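Local coordinates for protein putative isocitrate dehydrogenase, NAD-dependent (PDB 6LKY) that probably catalyses the NAD-dependent oxidation of isocitrate, binding NAD and magnesium, as a member of the isocitrate and isopropylmalate dehydrogenase family, at residues Arg62-Lys66 and Met287-Ile291; His2-Pro8 and Gln30-Gln36; Val23-Val29 and Ala296-Ile300; Ile98-Thr103 and Val304-Glu309. The protein carries 1 engineered substitution. One frame throughout, in Å; residues are numbered along the deposited sequence.

Interaction 1: residues Arg62-Lys66 and Met287-Ile291; sequences RICFK and MLEHI
Met287 lays its terminal methyl over a face of the Phe65 ring. This is a CH-pi contact: CE of Met287 is 3.9 Å from the centroid of the Phe65 ring, 26° off the ring normal. The methyl sits toward the rim, and CE of Met287 comes within 3.6 Å of CD1 of Phe65. The sulfur approaches obliquely, with SD of Met287 4.6 Å from the same Phe65 centroid, a Met-aromatic contact. The bend at the last torsion of Met287 (chi3 65°) folds the methyl onto the ring.

The strand 63-66 belongs to the central mixed sheet of the isocitrate/isopropylmalate dehydrogenase fold. Helix 278-290 packs against it here, by its last turn. Strand 2-7 and strand 257-261 flank 63-66 in the sheet.

The remaining contacts are apolar and centre on Ile63. Its two branches part. CG2 of Ile63 rests 4.0 Å from CG of Met287. CD1 of Ile63 reaches just past the helix, 3.9 Å from CG2 of Ile291. The same CD1 of Ile63 meets the edge of the His290 ring, 4.0 Å from CD2 of His290. Beyond the contact, Lys66 touches NAD and forms a salt bridge with Glu260.

Interaction 2: residues His2-Pro8 and Gln30-Gln36; sequences HKITLIP and QVQWDTQ
His2-Pro8 and Gln30-Gln36 pair as parallel strands through six backbone hydrogen bonds. The even residues of strand 2-7 make all of them. Ile4 N donates to Gln32 O, and Ile4 O receives Asp34 N at 2.8 Å. The axes of the two short strands are 4.3 Å apart at closest and turned by 39°.

On the face with Ile4, Leu6 and Val31, Trp33 carries the side-chain contact. CZ3 of Trp33 lies 3.6 Å from CG2 of Ile4, and CE3 of Trp33 is 3.9 Å from CB of Leu6. Val31, of its own strand, places CG1 over the centre of a face of the indole. That CG1 of Val31 also meets CD1 of Ile4 at 3.9 Å. An alanine in place of Trp33 would probably open a gap beside Ile4 and Leu6 and leave Glu25 without its indole donor.

The other face is polar. Lys3 runs extended beside Gln32, CE of Lys3 3.6 Å from NE2 of Gln32. NE2 of Gln36 donates to OD1 of Asp34 at 3.0 Å, from above the carboxylate plane.

Further out, helix 13-26 covers the Trp33 side and completes a beta-alpha-beta unit. Helix 52-61 lies on the polar face, where Ser57 bonds Thr5 OG1 and Asp34 OD2. NZ of Lys3 stays 4.2 Å from OD2 of Asp34, beyond a salt bridge, so their attraction is likely to be modest, and the backbone ladder supplies the direct polar bonds between the strands.

Interaction 3: residues Val23-Val29 and Ala296-Ile300; sequences VIEATGV and AARRI
Thr27 faces Ala296, Arg299 and Ile300. Its methyl points at Ile300, with CG2 of Thr27 3.6 Å from CG1 of Ile300. The side chains of Thr27 and Ile300 slant across each other. Val23, one turn earlier, presents CG1 to the same branch, 3.7 Å from CG1 of Ile300. The small side of the second helix is Ala296. Its CB lies 3.8 Å from CB of Thr27 and a tight 3.5 Å from CG2 of Val29.

The hydroxyl of Thr27 turns back to its own segment. With chi1 at 66°, OG1 of Thr27 donates to Ile24 O. It also receives a weak bond from Val29 N.

Arg299 comes in edge-on. Its NH1 gives an almost straight bond to Thr27 O at 3.1 Å (171° at the hydrogen). The carbonyl oxygen lies in the guanidinium plane, and NH1 meets a lone pair of Thr27 O. Arg299 NH2 bonds the backbone oxygen of Val337. A leucine in place of Arg299 would probably leave Thr27 O and the Val337 carbonyl without this donor, and so lose the polar bridge between the turn and helix 326-337.

The end of helix 13-26 and the turn through Gly28 thus meet the early part of helix 294-310. Helix 278-290 adds Ile281 and Leu288 to the apolar cluster. Helix 326-337 packs on Val23, and strand 31-35 meets Ile24.

Interaction 4: residues Ile98-Thr103 and Val304-Glu309; sequences ISFEGT and VREVIE
Ile98, at the end of strand 92-98, brings CG2 to 3.9 Å from NH2 of Arg305. From here the loop toward strand 111-117 packs on helix 294-310. Ser99 follows with its carbonyl. NH1 of Arg305 donates to Ser99 O at 2.9 Å, and the bond is nearly straight (177° at the hydrogen). That oxygen lies in the guanidinium plane.

Phe100 forms the stack. The guanidinium of Arg305 lies flat on its ring, planes 15° apart, with CZ of Arg305 4.4 Å from the Phe100 centroid. This is an off-centre cation-pi contact. The extended run of Arg305 from CG to NE takes the flat group out over the ring. Ile308 and Val304 meet the ring obliquely.

Two waters join Glu101 to the helix. One accepts from Glu101 N and Arg305 NH1; the other donates to Glu101 O and Arg305 O. The Glu101 side chain runs beside that of Glu309, CD of Glu101 3.7 Å from CG of Glu309. Gly102 takes the third position of a type II beta turn from Phe100 to Thr103. Thr103 closes it, CG2 4.2 Å from CG2 of Ile308.

OE2 of Glu101 and OE2 of Glu309 are 3.9 Å apart, so these carboxylates probably repel. Arg305 also pairs with Glu301, which is likely to offset its charge while the stack and carbonyl bond fix its plane.

How the interactions relate
Interactions 1 and 2 meet in one sheet, their centres 9 Å apart. Strands 63-66 and 2-7 are neighbours, with a probable hydrogen bond from Phe65 N to Thr5 O at 2.8 Å. Interaction 3 touches both. CD1 of Leu288 touches CD1 of Ile300 at 3.6 Å, and Trp33 NE1 probably bonds Glu25 OE2 at 3.2 Å. Interaction 4 shares helix 294-310 with interaction 3, centres 17 Å apart, but touches neither 1 nor 2. Interaction 1 includes Lys66, which contacts NAD. Interaction 4 lies away from the annotated sites, with the Ile308 side chain about 11 Å from a bound NAD.

Interaction 1: residues Arg62-Lys66 and Met287-Ile291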
loop_
_atom_site.group_PDB
_atom_site.type_symbol
_atom_site.label_atom_id
_atom_site.label_comp_id
_atom_site.label_asym_id
_atom_site.label_seq_id
_atom_site.Cartn_x
_atom_site.Cartn_y
_atom_site.Cartn_z
ATOM N N ARG A 62 29.525 -11.171 -10.130
ATOM C CA ARG A 62 28.158 -11.653 -10.348
ATOM C C ARG A 62 27.369 -11.735 -9.043
ATOM O O ARG A 62 26.180 -12.062 -9.092
ATOM C CB ARG A 62 28.077 -13.031 -11.035
ATOM C CG ARG A 62 28.784 -13.161 -12.390
ATOM C CD ARG A 62 28.734 -11.892 -13.256
ATOM N NE ARG A 62 27.437 -11.617 -13.890
ATOM C CZ ARG A 62 27.239 -10.672 -14.811
ATOM N NH1 ARG A 62 28.250 -9.925 -15.228
ATOM N NH2 ARG A 62 26.036 -10.481 -15.335
ATOM N N ILE A 63 27.979 -11.475 -7.886
ATOM C CA ILE A 63 27.299 -11.519 -6.595
ATOM C C ILE A 63 27.650 -10.256 -5.819
ATOM O O ILE A 63 28.814 -9.839 -5.781
ATOM C CB ILE A 63 27.675 -12.773 -5.777
ATOM C CG1 ILE A 63 27.526 -14.040 -6.621
ATOM C CG2 ILE A 63 26.817 -12.875 -4.527
ATOM C CD1 ILE A 63 26.080 -14.382 -6.948
ATOM N N CYS A 64 26.643 -9.655 -5.188
ATOM C CA CYS A 64 26.821 -8.398 -4.482
ATOM C C CYS A 64 26.016 -8.417 -3.192
ATOM O O CYS A 64 24.885 -8.906 -3.156
ATOM C CB CYS A 64 26.419 -7.202 -5.363
ATOM S SG CYS A 64 26.638 -5.587 -4.587
ATOM N N PHE A 65 26.635 -7.919 -2.131
ATOM C CA PHE A 65 26.042 -7.761 -0.809
ATOM C C PHE A 65 26.001 -6.260 -0.542
ATOM O O PHE A 65 27.055 -5.619 -0.454
ATOM C CB PHE A 65 26.887 -8.503 0.221
ATOM C CG PHE A 65 26.188 -8.782 1.509
ATOM C CD1 PHE A 65 24.910 -9.314 1.525
ATOM C CD2 PHE A 65 26.831 -8.547 2.714
ATOM C CE1 PHE A 65 24.281 -9.586 2.733
ATOM C CE2 PHE A 65 26.201 -8.808 3.918
ATOM C CZ PHE A 65 24.933 -9.328 3.931
ATOM N N LYS A 66 24.799 -5.689 -0.438
ATOM C CA LYS A 66 24.626 -4.241 -0.532
ATOM C C LYS A 66 23.847 -3.711 0.663
ATOM O O LYS A 66 22.707 -4.117 0.898
ATOM C CB LYS A 66 23.917 -3.854 -1.838
ATOM C CG LYS A 66 23.862 -2.345 -2.075
ATOM C CD LYS A 66 22.759 -1.937 -3.072
ATOM C CE LYS A 66 21.383 -2.407 -2.633
ATOM N NZ LYS A 66 20.820 -1.688 -1.445
ATOM N N MET A 287 21.870 -14.860 0.443
ATOM C CA MET A 287 23.032 -14.874 -0.433
ATOM C C MET A 287 23.778 -16.205 -0.327
ATOM O O MET A 287 24.143 -16.808 -1.343
ATOM C CB MET A 287 23.957 -13.708 -0.082
ATOM C CG MET A 287 25.166 -13.569 -0.997
ATOM S SD MET A 287 26.110 -12.055 -0.705
ATOM C CE MET A 287 26.721 -12.339 0.963
ATOM N N LEU A 288 24.002 -16.684 0.902
ATOM C CA LEU A 288 24.719 -17.949 1.079
ATOM C C LEU A 288 23.981 -19.090 0.400
ATOM O O LEU A 288 24.590 -19.897 -0.310
ATOM C CB LEU A 288 24.928 -18.262 2.567
ATOM C CG LEU A 288 25.920 -17.372 3.327
ATOM C CD1 LEU A 288 26.390 -18.019 4.623
ATOM C CD2 LEU A 288 27.098 -16.999 2.452
ATOM N N GLU A 289 22.658 -19.143 0.569
ATOM C CA GLU A 289 21.873 -20.170 -0.107
ATOM C C GLU A 289 22.035 -20.081 -1.619
ATOM O O GLU A 289 22.248 -21.096 -2.292
ATOM C CB GLU A 289 20.401 -20.045 0.270
ATOM C CG GLU A 289 19.513 -21.015 -0.482
ATOM C CD GLU A 289 18.103 -20.490 -0.653
ATOM O OE1 GLU A 289 17.726 -20.175 -1.803
ATOM O OE2 GLU A 289 17.380 -20.378 0.363
ATOM N N HIS A 290 21.942 -18.868 -2.172
ATOM C CA HIS A 290 22.062 -18.708 -3.620
ATOM C C HIS A 290 23.395 -19.239 -4.162
ATOM O O HIS A 290 23.436 -19.816 -5.252
ATOM C CB HIS A 290 21.882 -17.244 -4.009
ATOM C CG HIS A 290 21.876 -17.018 -5.487
ATOM N ND1 HIS A 290 20.774 -17.283 -6.276
ATOM C CD2 HIS A 290 22.841 -16.566 -6.324
ATOM C CE1 HIS A 290 21.062 -16.995 -7.535
ATOM N NE2 HIS A 290 22.309 -16.560 -7.592
ATOM N N ILE A 291 24.499 -19.017 -3.446
ATOM C CA ILE A 291 25.814 -19.359 -3.985
ATOM C C ILE A 291 26.213 -20.783 -3.607
ATOM O O ILE A 291 27.379 -21.165 -3.745
ATOM C CB ILE A 291 26.888 -18.365 -3.508
ATOM C CG1 ILE A 291 26.969 -18.376 -1.983
ATOM C CG2 ILE A 291 26.602 -16.975 -4.048
ATOM C CD1 ILE A 291 28.076 -17.502 -1.430
#

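Interaction 2: residues His2-Pro8 and Gln30-Gln36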
loop_
_atom_site.group_PDB
_atom_site.type_symbol
_atom_site.label_atom_id
_atom_site.label_comp_id
_atom_site.label_asym_id
_atom_site.label_seq_id
_atom_site.Cartn_x
_atom_site.Cartn_y
_atom_site.Cartn_z
ATOM N N HIS A 2 34.630 -17.851 -2.645
ATOM C CA HIS A 2 33.639 -16.922 -3.193
ATOM C C HIS A 2 34.136 -15.485 -3.128
ATOM O O HIS A 2 34.426 -14.976 -2.038
ATOM C CB HIS A 2 32.317 -17.026 -2.439
ATOM C CG HIS A 2 31.679 -18.374 -2.513
ATOM N ND1 HIS A 2 31.076 -18.849 -3.658
ATOM C CD2 HIS A 2 31.519 -19.334 -1.573
ATOM C CE1 HIS A 2 30.582 -20.052 -3.423
ATOM N NE2 HIS A 2 30.835 -20.368 -2.165
ATOM N N LYS A 3 34.192 -14.821 -4.283
ATOM C CA LYS A 3 34.513 -13.403 -4.366
ATOM C C LYS A 3 33.226 -12.603 -4.575
ATOM O O LYS A 3 32.543 -12.775 -5.592
ATOM C CB LYS A 3 35.504 -13.130 -5.495
ATOM C CG LYS A 3 35.982 -11.690 -5.514
ATOM C CD LYS A 3 37.095 -11.478 -6.522
ATOM C CE LYS A 3 37.628 -10.071 -6.412
ATOM N NZ LYS A 3 38.575 -9.759 -7.512
ATOM N N ILE A 4 32.932 -11.691 -3.644
ATOM C CA ILE A 4 31.631 -11.033 -3.553
ATOM C C ILE A 4 31.825 -9.528 -3.420
ATOM O O ILE A 4 32.556 -9.071 -2.532
ATOM C CB ILE A 4 30.832 -11.565 -2.353
ATOM C CG1 ILE A 4 30.430 -13.020 -2.593
ATOM C CG2 ILE A 4 29.635 -10.650 -2.044
ATOM C CD1 ILE A 4 29.729 -13.642 -1.434
ATOM N N THR A 5 31.149 -8.755 -4.281
ATOM C CA THR A 5 31.215 -7.300 -4.163
ATOM C C THR A 5 30.458 -6.858 -2.917
ATOM O O THR A 5 29.361 -7.350 -2.647
ATOM C CB THR A 5 30.637 -6.628 -5.410
ATOM O OG1 THR A 5 31.414 -6.993 -6.557
ATOM C CG2 THR A 5 30.638 -5.100 -5.259
ATOM N N LEU A 6 31.068 -5.969 -2.130
ATOM C CA LEU A 6 30.537 -5.563 -0.833
ATOM C C LEU A 6 30.359 -4.052 -0.812
ATOM O O LEU A 6 31.326 -3.307 -1.016
ATOM C CB LEU A 6 31.471 -6.004 0.298
ATOM C CG LEU A 6 31.081 -5.632 1.730
ATOM C CD1 LEU A 6 29.827 -6.395 2.131
ATOM C CD2 LEU A 6 32.227 -5.920 2.713
ATOM N N ILE A 7 29.141 -3.602 -0.546
ATOM C CA ILE A 7 28.812 -2.183 -0.540
ATOM C C ILE A 7 28.263 -1.821 0.833
ATOM O O ILE A 7 27.122 -2.142 1.164
ATOM C CB ILE A 7 27.803 -1.831 -1.648
ATOM C CG1 ILE A 7 28.363 -2.213 -3.028
ATOM C CG2 ILE A 7 27.420 -0.359 -1.538
ATOM C CD1 ILE A 7 27.384 -1.999 -4.191
ATOM N N PRO A 8 29.060 -1.154 1.668
ATOM C CA PRO A 8 28.587 -0.830 3.029
ATOM C C PRO A 8 27.374 0.086 3.061
ATOM O O PRO A 8 26.539 -0.038 3.965
ATOM C CB PRO A 8 29.815 -0.159 3.665
ATOM C CG PRO A 8 30.985 -0.685 2.846
ATOM C CD PRO A 8 30.458 -0.747 1.456
ATOM N N GLN A 30 33.979 -19.369 3.024
ATOM C CA GLN A 30 35.143 -18.630 2.555
ATOM C C GLN A 30 34.708 -17.532 1.591
ATOM O O GLN A 30 34.211 -17.825 0.498
ATOM C CB GLN A 30 36.124 -19.577 1.867
ATOM C CG GLN A 30 36.392 -20.852 2.649
ATOM C CD GLN A 30 37.390 -20.642 3.770
ATOM O OE1 GLN A 30 38.595 -20.532 3.530
ATOM N NE2 GLN A 30 36.895 -20.581 5.005
ATOM N N VAL A 31 34.923 -16.276 1.980
ATOM C CA VAL A 31 34.537 -15.129 1.168
ATOM C C VAL A 31 35.730 -14.202 0.996
ATOM O O VAL A 31 36.301 -13.730 1.985
ATOM C CB VAL A 31 33.364 -14.348 1.784
ATOM C CG1 VAL A 31 32.901 -13.274 0.811
ATOM C CG2 VAL A 31 32.224 -15.282 2.168
ATOM N N GLN A 32 36.077 -13.910 -0.255
ATOM C CA GLN A 32 36.921 -12.763 -0.580
ATOM C C GLN A 32 36.001 -11.568 -0.846
ATOM O O GLN A 32 35.367 -11.484 -1.900
ATOM C CB GLN A 32 37.804 -13.079 -1.782
ATOM C CG GLN A 32 38.870 -12.020 -2.072
ATOM C CD GLN A 32 39.524 -12.207 -3.432
ATOM O OE1 GLN A 32 39.555 -13.314 -3.970
ATOM N NE2 GLN A 32 40.037 -11.120 -3.999
ATOM N N TRP A 33 35.912 -10.639 0.107
ATOM C CA TRP A 33 35.091 -9.443 -0.080
ATOM C C TRP A 33 35.794 -8.420 -0.970
ATOM O O TRP A 33 36.959 -8.075 -0.746
ATOM C CB TRP A 33 34.750 -8.793 1.258
ATOM C CG TRP A 33 34.038 -9.668 2.204
ATOM C CD1 TRP A 33 34.556 -10.251 3.324
ATOM C CD2 TRP A 33 32.663 -10.065 2.144
ATOM N NE1 TRP A 33 33.593 -10.990 3.963
ATOM C CE2 TRP A 33 32.420 -10.897 3.260
ATOM C CE3 TRP A 33 31.613 -9.807 1.250
ATOM C CZ2 TRP A 33 31.174 -11.477 3.508
ATOM C CZ3 TRP A 33 30.371 -10.382 1.500
ATOM C CH2 TRP A 33 30.163 -11.209 2.620
ATOM N N ASP A 34 35.067 -7.912 -1.957
ATOM C CA ASP A 34 35.533 -6.873 -2.872
ATOM C C ASP A 34 34.769 -5.592 -2.530
ATOM O O ASP A 34 33.679 -5.345 -3.049
ATOM C CB ASP A 34 35.306 -7.319 -4.308
ATOM C CG ASP A 34 35.889 -6.367 -5.318
ATOM O OD1 ASP A 34 36.416 -5.305 -4.913
ATOM O OD2 ASP A 34 35.809 -6.689 -6.524
ATOM N N THR A 35 35.340 -4.789 -1.635
ATOM C CA THR A 35 34.647 -3.625 -1.102
ATOM C C THR A 35 34.586 -2.501 -2.130
ATOM O O THR A 35 35.613 -2.091 -2.683
ATOM C CB THR A 35 35.335 -3.144 0.172
ATOM O OG1 THR A 35 35.208 -4.157 1.172
ATOM C CG2 THR A 35 34.684 -1.859 0.689
ATOM N N GLN A 36 33.371 -2.001 -2.372
ATOM C CA GLN A 36 33.116 -0.931 -3.328
ATOM C C GLN A 36 32.151 0.070 -2.706
ATOM O O GLN A 36 31.457 -0.237 -1.735
ATOM C CB GLN A 36 32.537 -1.482 -4.636
ATOM C CG GLN A 36 33.388 -2.511 -5.302
ATOM C CD GLN A 36 34.625 -1.910 -5.922
ATOM O OE1 GLN A 36 34.712 -0.694 -6.104
ATOM N NE2 GLN A 36 35.592 -2.761 -6.255
#

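Interaction 3: residues Val23-Val29 and Ala296-Ile300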
loop_
_atom_site.group_PDB
_atom_site.type_symbol
_atom_site.label_atom_id
_atom_site.label_comp_id
_atom_site.label_asym_id
_atom_site.label_seq_id
_atom_site.Cartn_x
_atom_site.Cartn_y
_atom_site.Cartn_z
ATOM N N VAL A 23 28.756 -12.441 10.978
ATOM C CA VAL A 23 27.929 -13.637 11.078
ATOM C C VAL A 23 28.255 -14.588 9.944
ATOM O O VAL A 23 28.428 -15.797 10.156
ATOM C CB VAL A 23 26.438 -13.254 11.095
ATOM C CG1 VAL A 23 25.570 -14.461 10.802
ATOM C CG2 VAL A 23 26.073 -12.636 12.442
ATOM N N ILE A 24 28.424 -14.051 8.733
ATOM C CA ILE A 24 28.757 -14.924 7.614
ATOM C C ILE A 24 30.080 -15.625 7.889
ATOM O O ILE A 24 30.196 -16.852 7.752
ATOM C CB ILE A 24 28.785 -14.127 6.296
ATOM C CG1 ILE A 24 27.355 -13.740 5.877
ATOM C CG2 ILE A 24 29.474 -14.928 5.194
ATOM C CD1 ILE A 24 27.299 -12.624 4.834
ATOM N N GLU A 25 31.074 -14.876 8.371
ATOM C CA GLU A 25 32.368 -15.502 8.585
ATOM C C GLU A 25 32.297 -16.501 9.723
ATOM O O GLU A 25 33.032 -17.494 9.712
ATOM C CB GLU A 25 33.442 -14.439 8.806
ATOM C CG GLU A 25 34.016 -13.939 7.472
ATOM C CD GLU A 25 34.709 -12.593 7.572
ATOM O OE1 GLU A 25 34.753 -12.030 8.688
ATOM O OE2 GLU A 25 35.197 -12.094 6.529
ATOM N N ALA A 26 31.381 -16.292 10.678
ATOM C CA ALA A 26 31.254 -17.252 11.764
ATOM C C ALA A 26 30.818 -18.624 11.267
ATOM O O ALA A 26 31.063 -19.617 11.955
ATOM C CB ALA A 26 30.285 -16.740 12.825
ATOM N N THR A 27 30.190 -18.706 10.087
ATOM C CA THR A 27 29.741 -19.999 9.577
ATOM C C THR A 27 30.876 -20.828 8.994
ATOM O O THR A 27 30.687 -22.025 8.757
ATOM C CB THR A 27 28.683 -19.822 8.485
ATOM O OG1 THR A 27 29.291 -19.196 7.350
ATOM C CG2 THR A 27 27.520 -18.978 8.973
ATOM N N GLY A 28 32.032 -20.219 8.742
ATOM C CA GLY A 28 33.139 -20.892 8.100
ATOM C C GLY A 28 33.167 -20.803 6.593
ATOM O O GLY A 28 34.124 -21.295 5.980
ATOM N N VAL A 29 32.167 -20.176 5.970
ATOM C CA VAL A 29 32.191 -19.997 4.524
ATOM C C VAL A 29 33.324 -19.056 4.135
ATOM O O VAL A 29 33.611 -18.069 4.825
ATOM C CB VAL A 29 30.829 -19.490 4.021
ATOM C CG1 VAL A 29 30.794 -19.488 2.507
ATOM C CG2 VAL A 29 29.731 -20.397 4.540
ATOM N N ALA A 296 25.092 -23.379 5.819
ATOM C CA ALA A 296 25.473 -22.130 6.475
ATOM C C ALA A 296 24.308 -21.144 6.534
ATOM O O ALA A 296 24.112 -20.461 7.550
ATOM C CB ALA A 296 26.657 -21.503 5.747
ATOM N N ALA A 297 23.546 -21.035 5.440
ATOM C CA ALA A 297 22.359 -20.180 5.431
ATOM C C ALA A 297 21.363 -20.607 6.508
ATOM O O ALA A 297 20.830 -19.772 7.256
ATOM C CB ALA A 297 21.711 -20.210 4.045
ATOM N N ARG A 298 21.102 -21.913 6.604
ATOM C CA ARG A 298 20.140 -22.406 7.586
ATOM C C ARG A 298 20.645 -22.184 9.008
ATOM O O ARG A 298 19.853 -21.896 9.916
ATOM C CB ARG A 298 19.848 -23.885 7.331
ATOM C CG ARG A 298 18.937 -24.137 6.131
ATOM C CD ARG A 298 18.540 -25.603 6.025
ATOM N NE ARG A 298 19.630 -26.440 5.521
ATOM C CZ ARG A 298 19.751 -26.839 4.256
ATOM N NH1 ARG A 298 18.848 -26.484 3.348
ATOM N NH2 ARG A 298 20.779 -27.599 3.897
ATOM N N ARG A 299 21.960 -22.318 9.217
ATOM C CA ARG A 299 22.545 -22.071 10.535
ATOM C C ARG A 299 22.431 -20.602 10.925
ATOM O O ARG A 299 22.102 -20.281 12.077
ATOM C CB ARG A 299 24.004 -22.539 10.556
ATOM C CG ARG A 299 24.137 -24.061 10.547
ATOM C CD ARG A 299 25.562 -24.530 10.257
ATOM N NE ARG A 299 26.497 -24.002 11.241
ATOM C CZ ARG A 299 27.681 -23.484 10.939
ATOM N NH1 ARG A 299 28.081 -23.455 9.678
ATOM N NH2 ARG A 299 28.471 -23.012 11.899
ATOM N N ILE A 300 22.673 -19.696 9.974
ATOM C CA ILE A 300 22.455 -18.276 10.241
ATOM C C ILE A 300 21.004 -18.038 10.651
ATOM O O ILE A 300 20.720 -17.356 11.649
ATOM C CB ILE A 300 22.832 -17.430 9.010
ATOM C CG1 ILE A 300 24.341 -17.386 8.815
ATOM C CG2 ILE A 300 22.297 -15.998 9.147
ATOM C CD1 ILE A 300 24.757 -16.682 7.536
#

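Interaction 4: residues Ile98-Thr103 and Val304-Glu309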
loop_
_atom_site.group_PDB
_atom_site.type_symbol
_atom_site.label_atom_id
_atom_site.label_comp_id
_atom_site.label_asym_id
_atom_site.label_seq_id
_atom_site.Cartn_x
_atom_site.Cartn_y
_atom_site.Cartn_z
ATOM N N ILE A 98 8.296 -14.283 6.929
ATOM C CA ILE A 98 7.942 -15.461 7.720
ATOM C C ILE A 98 8.103 -15.099 9.193
ATOM O O ILE A 98 9.168 -14.626 9.605
ATOM C CB ILE A 98 8.809 -16.674 7.346
ATOM C CG1 ILE A 98 8.791 -16.860 5.826
ATOM C CG2 ILE A 98 8.297 -17.943 8.027
ATOM C CD1 ILE A 98 9.710 -17.925 5.319
ATOM N N SER A 99 7.041 -15.281 9.976
ATOM C CA SER A 99 7.030 -14.843 11.371
ATOM C C SER A 99 8.236 -15.385 12.144
ATOM O O SER A 99 8.745 -16.480 11.874
ATOM C CB SER A 99 5.739 -15.298 12.055
ATOM O OG SER A 99 4.582 -14.664 11.510
ATOM N N PHE A 100 8.720 -14.576 13.087
ATOM C CA PHE A 100 9.767 -14.958 14.029
ATOM C C PHE A 100 9.117 -15.176 15.386
ATOM O O PHE A 100 8.488 -14.257 15.924
ATOM C CB PHE A 100 10.847 -13.883 14.159
ATOM C CG PHE A 100 11.705 -13.720 12.944
ATOM C CD1 PHE A 100 11.299 -12.906 11.898
ATOM C CD2 PHE A 100 12.929 -14.362 12.856
ATOM C CE1 PHE A 100 12.088 -12.750 10.777
ATOM C CE2 PHE A 100 13.729 -14.204 11.735
ATOM C CZ PHE A 100 13.309 -13.397 10.695
ATOM N N GLU A 101 9.253 -16.386 15.925
ATOM C CA GLU A 101 8.750 -16.662 17.267
ATOM C C GLU A 101 9.338 -15.678 18.277
ATOM O O GLU A 101 10.546 -15.428 18.296
ATOM C CB GLU A 101 9.083 -18.102 17.661
ATOM C CG GLU A 101 8.435 -18.546 18.962
ATOM C CD GLU A 101 8.828 -19.957 19.357
ATOM O OE1 GLU A 101 9.578 -20.609 18.595
ATOM O OE2 GLU A 101 8.392 -20.407 20.437
ATOM N N GLY A 102 8.473 -15.090 19.094
ATOM C CA GLY A 102 8.888 -14.186 20.145
ATOM C C GLY A 102 8.620 -12.720 19.882
ATOM O O GLY A 102 8.799 -11.909 20.798
ATOM N N THR A 103 8.211 -12.341 18.672
ATOM C CA THR A 103 7.966 -10.935 18.377
ATOM C C THR A 103 6.649 -10.484 18.996
ATOM O O THR A 103 5.709 -11.270 19.151
ATOM C CB THR A 103 7.929 -10.686 16.861
ATOM O OG1 THR A 103 6.946 -11.535 16.248
ATOM C CG2 THR A 103 9.287 -10.962 16.227
ATOM N N VAL A 304 19.616 -16.581 14.275
ATOM C CA VAL A 304 18.805 -15.369 14.400
ATOM C C VAL A 304 17.510 -15.665 15.148
ATOM O O VAL A 304 17.098 -14.925 16.057
ATOM C CB VAL A 304 18.510 -14.769 13.014
ATOM C CG1 VAL A 304 17.440 -13.679 13.139
ATOM C CG2 VAL A 304 19.780 -14.239 12.373
ATOM N N ARG A 305 16.826 -16.735 14.747
ATOM C CA ARG A 305 15.560 -17.066 15.390
ATOM C C ARG A 305 15.750 -17.363 16.875
ATOM O O ARG A 305 14.954 -16.916 17.708
ATOM C CB ARG A 305 14.909 -18.236 14.659
ATOM C CG ARG A 305 14.392 -17.814 13.299
ATOM C CD ARG A 305 13.850 -18.960 12.478
ATOM N NE ARG A 305 13.278 -18.466 11.230
ATOM C CZ ARG A 305 12.079 -17.901 11.117
ATOM N NH1 ARG A 305 11.279 -17.786 12.172
ATOM N NH2 ARG A 305 11.665 -17.470 9.932
ATOM N N GLU A 306 16.813 -18.093 17.232
ATOM C CA GLU A 306 17.072 -18.381 18.639
ATOM C C GLU A 306 17.306 -17.096 19.426
ATOM O O GLU A 306 16.774 -16.931 20.532
ATOM C CB GLU A 306 18.269 -19.324 18.775
ATOM C CG GLU A 306 17.947 -20.789 18.455
ATOM C CD GLU A 306 19.184 -21.612 18.120
ATOM O OE1 GLU A 306 20.306 -21.061 18.181
ATOM O OE2 GLU A 306 19.032 -22.809 17.778
ATOM N N VAL A 307 18.085 -16.165 18.865
ATOM C CA VAL A 307 18.372 -14.935 19.601
ATOM C C VAL A 307 17.108 -14.096 19.773
ATOM O O VAL A 307 16.883 -13.505 20.836
ATOM C CB VAL A 307 19.490 -14.141 18.905
ATOM C CG1 VAL A 307 19.613 -12.744 19.519
ATOM C CG2 VAL A 307 20.807 -14.894 18.999
ATOM N N ILE A 308 16.254 -14.040 18.749
ATOM C CA ILE A 308 15.052 -13.216 18.861
ATOM C C ILE A 308 14.045 -13.861 19.809
ATOM O O ILE A 308 13.400 -13.175 20.614
ATOM C CB ILE A 308 14.435 -12.969 17.469
ATOM C CG1 ILE A 308 15.328 -12.038 16.638
ATOM C CG2 ILE A 308 13.012 -12.422 17.608
ATOM C CD1 ILE A 308 14.951 -11.962 15.169
ATOM N N GLU A 309 13.908 -15.188 19.739
ATOM C CA GLU A 309 13.025 -15.906 20.653
ATOM C C GLU A 309 13.478 -15.735 22.098
ATOM O O GLU A 309 12.653 -15.507 22.989
ATOM C CB GLU A 309 12.979 -17.387 20.261
ATOM C CG GLU A 309 11.737 -18.161 20.711
ATOM C CD GLU A 309 11.796 -18.614 22.168
ATOM O OE1 GLU A 309 12.861 -19.114 22.595
ATOM O OE2 GLU A 309 10.771 -18.488 22.880
HETATM O O HOH W 1 11.500 -17.997 15.082
HETATM O O HOH W 2 12.447 -16.040 16.597
#